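Local structure of putative uncharacterized protein PH0242 (Pyrococcus horikoshii, 3VU1) at residues F67-S81 with L281-A293. The protein is an archaeal AglB-type oligosaccharyltransferase, represented here by its C-terminal globular domain, which carries a bound calcium ion. Sequence-based numbering, arbitrary orientation.
Sequences FLARDGNISEVDFES and LYISAFGRDIKNA. With CA (calcium ion), chain C.
Asp-78 and Gly-287 bring the two backbones together, their CA atoms 4.1 Å apart, where the loop after helix 60-69 passes the turn that follows strand 275-285. Glu-76 stretches out past CG to bind the calcium ion through both carboxylate oxygens, while Ala-285 offers its carbonyl O to the same ion at 2.3 Å. His-319 and Glu-322 complete the protein ligands. OE1 of Glu-76 also accepts the backbone N-H of Gly-287, 3.1 Å from that N, on its anti side and somewhat out of the carboxylate plane. Farther back along the same side chain, CG of Glu-76 lies over one face of the Phe-286 ring, a CH-pi contact 4.1 Å from the ring centroid. The Phe-286 CZ end of that ring meets CE1 of Phe-67, the two ring planes perpendicular, and Phe-79 runs alongside Phe-286 in the same direction. Next along the chain, Arg-288 holds Asp-78 side-on: NE meets OD1 at 2.9 Å, nearly straight at 171°, and NH2 meets OD2. Asp-78 can reach that guanidinium because chi1 of 178° swings CG directly away from the backbone N; the carboxylate plane is turned 40° from the guanidinium plane. CB and CG of Glu-80 cover one guanidinium face; the Glu-80 carboxylate instead turns to Lys-479 and Tyr-481. One water links Glu-76 O to Gly-287 O, and a second joins Asp-78 OD1, Glu-80 N and Phe-286 O. The calcium ion thus ties a loop distant in sequence to the end of a strand in the Peripheral 1 region, and the two-bond salt bridge fixes the rotation of the Asp-78 carboxylate; direct coordination of the calcium ion probably keeps Glu-76 ionised.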
loop_
_atom_site.group_PDB
_atom_site.type_symbol
_atom_site.label_atom_id
_atom_site.label_comp_id
_atom_site.label_asym_id
_atom_site.label_seq_id
_atom_site.Cartn_x
_atom_site.Cartn_y
_atom_site.Cartn_z
ATOM N N PHE A 67 -1.243 2.116 7.347
ATOM C CA PHE A 67 -1.427 1.134 6.284
ATOM C C PHE A 67 -1.372 -0.316 6.766
ATOM O O PHE A 67 -2.296 -1.064 6.512
ATOM C CB PHE A 67 -0.394 1.354 5.187
ATOM C CG PHE A 67 -0.468 0.358 4.094
ATOM C CD1 PHE A 67 -1.634 0.222 3.335
ATOM C CD2 PHE A 67 0.631 -0.464 3.812
ATOM C CE1 PHE A 67 -1.705 -0.718 2.323
ATOM C CE2 PHE A 67 0.563 -1.409 2.786
ATOM C CZ PHE A 67 -0.613 -1.539 2.045
ATOM N N LEU A 68 -0.307 -0.703 7.470
ATOM C CA LEU A 68 -0.035 -2.124 7.732
ATOM C C LEU A 68 -0.959 -2.759 8.751
ATOM O O LEU A 68 -1.345 -3.905 8.587
ATOM C CB LEU A 68 1.424 -2.351 8.135
ATOM C CG LEU A 68 2.464 -2.103 7.027
ATOM C CD1 LEU A 68 3.891 -1.940 7.540
ATOM C CD2 LEU A 68 2.420 -3.186 5.976
ATOM N N ALA A 69 -1.301 -2.010 9.796
ATOM C CA ALA A 69 -2.001 -2.545 10.955
ATOM C C ALA A 69 -3.511 -2.462 10.767
ATOM O O ALA A 69 -4.268 -2.956 11.583
ATOM C CB ALA A 69 -1.583 -1.795 12.226
ATOM N N ARG A 70 -3.973 -1.823 9.708
ATOM C CA ARG A 70 -5.403 -1.612 9.613
ATOM C C ARG A 70 -6.030 -2.184 8.381
ATOM O O ARG A 70 -5.367 -2.796 7.560
ATOM C CB ARG A 70 -5.743 -0.145 9.723
ATOM C CG ARG A 70 -5.143 0.456 10.941
ATOM C CD ARG A 70 -5.933 0.180 12.213
ATOM N NE ARG A 70 -5.964 1.495 12.842
ATOM C CZ ARG A 70 -7.043 2.112 13.289
ATOM N NH1 ARG A 70 -8.202 1.491 13.297
ATOM N NH2 ARG A 70 -6.917 3.340 13.784
ATOM N N ASP A 71 -7.329 -1.961 8.266
ATOM C CA ASP A 71 -8.157 -2.653 7.316
ATOM C C ASP A 71 -9.151 -1.612 6.876
ATOM O O ASP A 71 -9.421 -0.668 7.615
ATOM C CB ASP A 71 -8.869 -3.796 8.037
ATOM C CG ASP A 71 -9.748 -4.625 7.113
ATOM O OD1 ASP A 71 -10.675 -5.304 7.650
ATOM O OD2 ASP A 71 -9.511 -4.595 5.873
ATOM N N GLY A 72 -9.662 -1.762 5.658
ATOM C CA GLY A 72 -10.768 -0.951 5.190
ATOM C C GLY A 72 -10.435 0.496 4.973
ATOM O O GLY A 72 -9.319 0.828 4.604
ATOM N N ASN A 73 -11.415 1.361 5.207
ATOM C CA ASN A 73 -11.307 2.767 4.815
ATOM C C ASN A 73 -10.156 3.490 5.453
ATOM O O ASN A 73 -9.422 4.187 4.755
ATOM C CB ASN A 73 -12.599 3.529 5.121
ATOM C CG ASN A 73 -13.647 3.334 4.059
ATOM O OD1 ASN A 73 -13.340 3.029 2.908
ATOM N ND2 ASN A 73 -14.892 3.513 4.436
ATOM N N ILE A 74 -10.012 3.327 6.771
ATOM C CA ILE A 74 -9.019 4.068 7.503
ATOM C C ILE A 74 -7.599 3.708 7.086
ATOM O O ILE A 74 -6.679 4.508 7.301
ATOM C CB ILE A 74 -9.174 3.925 9.026
ATOM C CG1 ILE A 74 -8.762 5.223 9.724
ATOM C CG2 ILE A 74 -8.374 2.749 9.583
ATOM C CD1 ILE A 74 -9.292 5.250 11.138
ATOM N N SER A 75 -7.420 2.527 6.485
ATOM C CA SER A 75 -6.078 2.071 6.124
ATOM C C SER A 75 -5.628 2.630 4.780
ATOM O O SER A 75 -4.493 2.384 4.336
ATOM C CB SER A 75 -6.009 0.558 6.135
ATOM O OG SER A 75 -6.515 0.047 4.917
ATOM N N GLU A 76 -6.512 3.400 4.150
ATOM C CA GLU A 76 -6.248 3.928 2.813
ATOM C C GLU A 76 -5.428 5.207 2.853
ATOM O O GLU A 76 -5.897 6.318 2.732
ATOM C CB GLU A 76 -7.523 4.102 1.995
ATOM C CG GLU A 76 -8.052 2.799 1.403
ATOM C CD GLU A 76 -9.093 3.024 0.307
ATOM O OE1 GLU A 76 -8.943 3.985 -0.503
ATOM O OE2 GLU A 76 -10.063 2.224 0.240
ATOM N N VAL A 77 -4.152 5.003 2.975
ATOM C CA VAL A 77 -3.210 6.063 3.048
ATOM C C VAL A 77 -2.830 6.571 1.642
ATOM O O VAL A 77 -2.813 5.810 0.671
ATOM C CB VAL A 77 -2.043 5.492 3.853
ATOM C CG1 VAL A 77 -0.699 5.908 3.287
ATOM C CG2 VAL A 77 -2.271 5.826 5.315
ATOM N N ASP A 78 -2.531 7.862 1.523
ATOM C CA ASP A 78 -2.264 8.418 0.205
ATOM C C ASP A 78 -0.784 8.287 -0.201
ATOM O O ASP A 78 -0.032 9.282 -0.312
ATOM C CB ASP A 78 -2.830 9.837 0.064
ATOM C CG ASP A 78 -2.526 10.464 -1.304
ATOM O OD1 ASP A 78 -2.443 9.755 -2.321
ATOM O OD2 ASP A 78 -2.359 11.691 -1.372
ATOM N N PHE A 79 -0.384 7.045 -0.472
ATOM C CA PHE A 79 0.995 6.783 -0.936
ATOM C C PHE A 79 1.389 7.511 -2.224
ATOM O O PHE A 79 2.594 7.719 -2.473
ATOM C CB PHE A 79 1.261 5.289 -1.109
ATOM C CG PHE A 79 1.320 4.525 0.176
ATOM C CD1 PHE A 79 0.586 3.342 0.329
ATOM C CD2 PHE A 79 2.118 4.968 1.232
ATOM C CE1 PHE A 79 0.657 2.614 1.512
ATOM C CE2 PHE A 79 2.191 4.243 2.404
ATOM C CZ PHE A 79 1.459 3.073 2.551
ATOM N N GLU A 80 0.398 7.870 -3.044
ATOM C CA GLU A 80 0.695 8.568 -4.288
ATOM C C GLU A 80 1.433 9.891 -4.025
ATOM O O GLU A 80 2.384 10.216 -4.727
ATOM C CB GLU A 80 -0.558 8.783 -5.152
ATOM C CG GLU A 80 -0.324 9.651 -6.393
ATOM C CD GLU A 80 0.727 9.086 -7.359
ATOM O OE1 GLU A 80 0.943 9.679 -8.458
ATOM O OE2 GLU A 80 1.337 8.040 -7.026
ATOM N N SER A 81 1.012 10.627 -2.997
ATOM C CA SER A 81 1.653 11.890 -2.687
ATOM C C SER A 81 3.141 11.704 -2.389
ATOM O O SER A 81 3.912 12.626 -2.565
ATOM C CB SER A 81 0.963 12.592 -1.526
ATOM O OG SER A 81 1.257 11.904 -0.344
ATOM N N LEU A 281 -15.664 -2.188 -15.971
ATOM C CA LEU A 281 -14.438 -2.095 -15.163
ATOM C C LEU A 281 -14.703 -1.750 -13.685
ATOM O O LEU A 281 -15.296 -0.706 -13.347
ATOM C CB LEU A 281 -13.501 -1.087 -15.809
ATOM C CG LEU A 281 -13.502 -1.219 -17.343
ATOM C CD1 LEU A 281 -12.665 -0.126 -17.979
ATOM C CD2 LEU A 281 -13.012 -2.582 -17.820
ATOM N N TYR A 282 -14.294 -2.643 -12.801
ATOM C CA TYR A 282 -14.468 -2.432 -11.363
ATOM C C TYR A 282 -13.195 -1.798 -10.823
ATOM O O TYR A 282 -12.129 -2.408 -10.828
ATOM C CB TYR A 282 -14.737 -3.742 -10.648
ATOM C CG TYR A 282 -16.086 -4.338 -10.932
ATOM C CD1 TYR A 282 -16.350 -4.960 -12.165
ATOM C CD2 TYR A 282 -17.107 -4.307 -9.967
ATOM C CE1 TYR A 282 -17.588 -5.521 -12.430
ATOM C CE2 TYR A 282 -18.354 -4.872 -10.223
ATOM C CZ TYR A 282 -18.586 -5.473 -11.454
ATOM O OH TYR A 282 -19.800 -6.041 -11.728
ATOM N N ILE A 283 -13.318 -0.563 -10.368
ATOM C CA ILE A 283 -12.163 0.262 -10.059
ATOM C C ILE A 283 -11.900 0.339 -8.561
ATOM O O ILE A 283 -12.815 0.543 -7.753
ATOM C CB ILE A 283 -12.331 1.655 -10.676
ATOM C CG1 ILE A 283 -12.158 1.512 -12.196
ATOM C CG2 ILE A 283 -11.358 2.648 -10.051
ATOM C CD1 ILE A 283 -12.302 2.783 -13.014
ATOM N N SER A 284 -10.644 0.144 -8.193
ATOM C CA SER A 284 -10.208 0.409 -6.833
ATOM C C SER A 284 -9.280 1.621 -6.803
ATOM O O SER A 284 -8.221 1.600 -7.421
ATOM C CB SER A 284 -9.527 -0.822 -6.266
ATOM O OG SER A 284 -8.904 -0.497 -5.053
ATOM N N ALA A 285 -9.703 2.695 -6.141
ATOM C CA ALA A 285 -8.853 3.885 -5.974
ATOM C C ALA A 285 -8.332 3.951 -4.542
ATOM O O ALA A 285 -9.119 4.027 -3.572
ATOM C CB ALA A 285 -9.596 5.163 -6.341
ATOM N N PHE A 286 -7.009 3.912 -4.411
ATOM C CA PHE A 286 -6.394 3.755 -3.101
ATOM C C PHE A 286 -5.778 5.031 -2.481
ATOM O O PHE A 286 -4.670 5.459 -2.831
ATOM C CB PHE A 286 -5.342 2.626 -3.121
ATOM C CG PHE A 286 -4.918 2.205 -1.746
ATOM C CD1 PHE A 286 -5.618 1.208 -1.068
ATOM C CD2 PHE A 286 -3.862 2.861 -1.098
ATOM C CE1 PHE A 286 -5.242 0.839 0.208
ATOM C CE2 PHE A 286 -3.497 2.506 0.180
ATOM C CZ PHE A 286 -4.186 1.491 0.832
ATOM N N GLY A 287 -6.474 5.619 -1.523
ATOM C CA GLY A 287 -5.924 6.771 -0.829
ATOM C C GLY A 287 -6.161 8.135 -1.448
ATOM O O GLY A 287 -6.142 9.131 -0.730
ATOM N N ARG A 288 -6.340 8.212 -2.764
ATOM C CA ARG A 288 -6.729 9.480 -3.389
ATOM C C ARG A 288 -7.846 9.351 -4.430
ATOM O O ARG A 288 -7.989 8.316 -5.093
ATOM C CB ARG A 288 -5.519 10.248 -3.950
ATOM C CG ARG A 288 -4.868 9.627 -5.159
ATOM C CD ARG A 288 -3.863 10.556 -5.834
ATOM N NE ARG A 288 -2.981 11.167 -4.841
ATOM C CZ ARG A 288 -2.276 12.288 -5.014
ATOM N NH1 ARG A 288 -2.312 12.948 -6.169
ATOM N NH2 ARG A 288 -1.534 12.749 -4.017
ATOM N N ASP A 289 -8.633 10.412 -4.576
ATOM C CA ASP A 289 -9.713 10.434 -5.563
ATOM C C ASP A 289 -9.238 10.387 -7.011
ATOM O O ASP A 289 -8.117 10.829 -7.329
ATOM C CB ASP A 289 -10.581 11.677 -5.359
ATOM C CG ASP A 289 -11.280 11.685 -4.013
ATOM O OD1 ASP A 289 -11.637 10.614 -3.458
ATOM O OD2 ASP A 289 -11.472 12.789 -3.503
ATOM N N ILE A 290 -10.096 9.864 -7.888
ATOM C CA ILE A 290 -9.965 10.116 -9.337
ATOM C C ILE A 290 -10.604 11.488 -9.625
ATOM O O ILE A 290 -11.717 11.730 -9.164
ATOM C CB ILE A 290 -10.661 9.007 -10.144
ATOM C CG1 ILE A 290 -10.005 7.660 -9.823
ATOM C CG2 ILE A 290 -10.572 9.287 -11.634
ATOM C CD1 ILE A 290 -10.881 6.456 -10.060
ATOM N N LYS A 291 -9.894 12.382 -10.322
ATOM C CA LYS A 291 -10.389 13.728 -10.708
ATOM C C LYS A 291 -9.984 14.038 -12.128
ATOM O O LYS A 291 -8.785 13.992 -12.451
ATOM C CB LYS A 291 -9.773 14.856 -9.870
ATOM C CG LYS A 291 -10.240 14.937 -8.432
ATOM C CD LYS A 291 -9.594 16.077 -7.655
ATOM C CE LYS A 291 -8.177 15.738 -7.225
ATOM N NZ LYS A 291 -7.749 16.587 -6.080
ATOM N N ASN A 292 -10.962 14.387 -12.969
ATOM C CA ASN A 292 -10.670 14.902 -14.314
ATOM C C ASN A 292 -9.749 13.972 -15.009
ATOM O O ASN A 292 -8.689 14.381 -15.437
ATOM C CB ASN A 292 -10.004 16.297 -14.260
ATOM C CG ASN A 292 -10.819 17.305 -13.465
ATOM O OD1 ASN A 292 -12.031 17.428 -13.629
ATOM N ND2 ASN A 292 -10.160 17.994 -12.570
ATOM N N ALA A 293 -10.164 12.717 -15.092
ATOM C CA ALA A 293 -9.326 11.620 -15.535
ATOM C C ALA A 293 -9.754 11.113 -16.915
ATOM O O ALA A 293 -10.945 11.092 -17.225
ATOM C CB ALA A 293 -9.400 10.482 -14.508
HETATM CA CA CA C . -10.468 2.757 -2.183
HETATM O O HOH W 1 -6.299 9.114 2.231
HETATM O O HOH W 2 -2.394 7.153 -3.069
#